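Long-range contact in putative 2OG-Fe(II) oxygenase family protein (Caulobacter crescentus CB15, PDB 3OOX), which probably acts as an iron(II)- and 2-oxoglutarate-dependent oxygenase that forms ethylene from 2-oxoglutarate and oxidises L-arginine, releasing guanidine: residues K144-I149 against N195-L200. Numbering follows the deposited sequence.
With EDO (1,2-ethanediol), chain E.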
loop_
_atom_site.group_PDB
_atom_site.type_symbol
_atom_site.label_atom_id
_atom_site.label_comp_id
_atom_site.label_asym_id
_atom_site.label_seq_id
_atom_site.Cartn_x
_atom_site.Cartn_y
_atom_site.Cartn_z
ATOM N N LYS A 144 -10.956 8.990 -0.811
ATOM C CA LYS A 144 -10.862 10.436 -0.968
ATOM C C LYS A 144 -9.723 10.828 -1.914
ATOM O O LYS A 144 -9.851 11.725 -2.739
ATOM C CB LYS A 144 -10.755 11.100 0.413
ATOM C CG LYS A 144 -12.011 10.882 1.266
ATOM C CD LYS A 144 -11.948 11.357 2.713
ATOM C CE LYS A 144 -13.049 10.652 3.540
ATOM N NZ LYS A 144 -12.963 11.039 4.961
ATOM N N VAL A 145 -8.592 10.133 -1.807
ATOM C CA VAL A 145 -7.480 10.317 -2.729
ATOM C C VAL A 145 -7.893 9.951 -4.160
ATOM O O VAL A 145 -7.543 10.635 -5.127
ATOM C CB VAL A 145 -6.256 9.474 -2.249
ATOM C CG1 VAL A 145 -5.167 9.460 -3.300
ATOM C CG2 VAL A 145 -5.749 10.033 -0.895
ATOM N N LEU A 146 -8.674 8.891 -4.302
ATOM C CA LEU A 146 -9.144 8.481 -5.608
ATOM C C LEU A 146 -10.105 9.511 -6.201
ATOM O O LEU A 146 -10.147 9.689 -7.419
ATOM C CB LEU A 146 -9.767 7.077 -5.574
ATOM C CG LEU A 146 -8.702 5.979 -5.512
ATOM C CD1 LEU A 146 -9.380 4.677 -5.034
ATOM C CD2 LEU A 146 -7.981 5.784 -6.848
ATOM N N GLU A 147 -10.882 10.170 -5.348
ATOM C CA GLU A 147 -11.690 11.306 -5.861
ATOM C C GLU A 147 -10.830 12.377 -6.533
ATOM O O GLU A 147 -11.201 12.910 -7.571
ATOM C CB GLU A 147 -12.501 11.941 -4.752
ATOM C CG GLU A 147 -13.626 11.114 -4.171
ATOM C CD GLU A 147 -14.281 11.842 -3.005
ATOM O OE1 GLU A 147 -15.074 12.786 -3.253
ATOM O OE2 GLU A 147 -13.999 11.504 -1.844
ATOM N N ALA A 148 -9.715 12.719 -5.889
ATOM C CA ALA A 148 -8.793 13.686 -6.423
ATOM C C ALA A 148 -8.195 13.173 -7.733
ATOM O O ALA A 148 -8.107 13.907 -8.726
ATOM C CB ALA A 148 -7.740 14.000 -5.419
ATOM N N ILE A 149 -7.788 11.909 -7.749
ATOM C CA ILE A 149 -7.257 11.295 -8.973
ATOM C C ILE A 149 -8.284 11.337 -10.125
ATOM O O ILE A 149 -7.947 11.689 -11.261
ATOM C CB ILE A 149 -6.745 9.857 -8.701
ATOM C CG1 ILE A 149 -5.497 9.922 -7.798
ATOM C CG2 ILE A 149 -6.453 9.151 -10.002
ATOM C CD1 ILE A 149 -5.080 8.547 -7.281
ATOM N N ASN A 195 -1.418 -3.222 -7.224
ATOM C CA ASN A 195 -2.784 -2.895 -6.849
ATOM C C ASN A 195 -3.207 -1.538 -7.405
ATOM O O ASN A 195 -2.694 -1.097 -8.429
ATOM C CB ASN A 195 -2.936 -3.036 -5.320
ATOM C CG ASN A 195 -1.874 -2.263 -4.538
ATOM O OD1 ASN A 195 -0.690 -2.656 -4.548
ATOM N ND2 ASN A 195 -2.285 -1.180 -3.833
ATOM N N THR A 196 -4.160 -0.875 -6.777
ATOM C CA THR A 196 -4.694 0.390 -7.294
ATOM C C THR A 196 -3.902 1.591 -6.771
ATOM O O THR A 196 -3.225 2.277 -7.542
ATOM C CB THR A 196 -6.191 0.485 -6.984
ATOM O OG1 THR A 196 -6.850 -0.651 -7.585
ATOM C CG2 THR A 196 -6.811 1.849 -7.455
ATOM N N ILE A 197 -3.977 1.823 -5.469
ATOM C CA ILE A 197 -3.045 2.714 -4.786
ATOM C C ILE A 197 -2.647 2.096 -3.453
ATOM O O ILE A 197 -3.393 1.304 -2.883
ATOM C CB ILE A 197 -3.601 4.133 -4.518
ATOM C CG1 ILE A 197 -4.939 4.081 -3.762
ATOM C CG2 ILE A 197 -3.766 4.890 -5.860
ATOM C CD1 ILE A 197 -5.442 5.493 -3.297
ATOM N N THR A 198 -1.468 2.478 -2.945
ATOM C CA THR A 198 -0.995 2.035 -1.631
ATOM C C THR A 198 -0.782 3.277 -0.747
ATOM O O THR A 198 -0.251 4.335 -1.194
ATOM C CB THR A 198 0.319 1.242 -1.787
ATOM O OG1 THR A 198 0.036 0.135 -2.636
ATOM C CG2 THR A 198 0.866 0.737 -0.450
ATOM N N LEU A 199 -1.250 3.189 0.513
ATOM C CA LEU A 199 -1.204 4.270 1.468
ATOM C C LEU A 199 -0.314 3.904 2.654
ATOM O O LEU A 199 -0.581 2.910 3.332
ATOM C CB LEU A 199 -2.617 4.619 1.952
ATOM C CG LEU A 199 -3.551 5.147 0.876
ATOM C CD1 LEU A 199 -4.460 4.031 0.377
ATOM C CD2 LEU A 199 -4.359 6.368 1.372
ATOM N N LEU A 200 0.724 4.705 2.901
ATOM C CA LEU A 200 1.733 4.402 3.923
ATOM C C LEU A 200 1.865 5.497 4.956
ATOM O O LEU A 200 2.346 6.595 4.666
ATOM C CB LEU A 200 3.096 4.214 3.255
ATOM C CG LEU A 200 4.263 3.838 4.151
ATOM C CD1 LEU A 200 4.117 2.462 4.764
ATOM C CD2 LEU A 200 5.554 3.968 3.343
HETATM C C1 EDO E . -14.261 14.343 4.373
HETATM O O1 EDO E . -15.021 13.286 4.971
HETATM C C2 EDO E . -13.241 14.871 5.373
HETATM O O2 EDO E . -12.285 13.833 5.673
#
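Ile-197 meets Val-145, Leu-146 and Ile-149 through methyl and methine groups alone, with no flat group at the interface; the one amide nearby, of Asn-195, takes no part in it and is held within its own segment. Asn-195 ND2 donates nearly within the amide plane to Thr-198 OG1, at 2.9 Å and 162°, and also to Leu-269 O, while Thr-198 OG1 is further bonded to Asp-193 OD2.

The contact itself centres on Ile-197. Its CG1 sits between the backbone N and the carbonyl carbon (chi1 54°), and the extended branch carries CD1 to the helix. There CD1 lies 4.0 Å from Val-145 CG1, the two side chains slanting across one another. The side chains of Leu-146 and Ile-197 reach toward each other tip to tip, the same methyl lying 4.0 Å from Leu-146 CG. Those of Ile-197 and Ile-149 pass in opposite directions, the CG2 methyl of Ile-197 4.1 Å from Ile-149 CD1. Leu-146 CD2 turns to Thr-196 CG2, 4.1 Å away, the side chains crossing roughly at a right angle.

Outside this apolar contact, the extended chain of partly exposed Lys-144 places NZ 3.0 Å from both O1 and O2 of an ethanediol, probably from the crystallisation liquor, which Asp-42 also binds. A methionine in its place would probably leave both diol oxygens without their ammonium donor and break this bridge toward Asp-42.

Strand 197-201, entered through a classic beta bulge at Thr-196 and Ile-197 opposite Leu-269, runs between strands 227-231 and 262-269 in the larger sheet, consistent with the double-stranded beta-helix of 2-oxoglutarate oxygenases. Helix 127-152 packs against this sheet, the segment axes 10.8 Å apart at 130°, with Ile-229 extending the apolar layer and Phe-30 of helix 19-33 touching Val-145 and Ile-149.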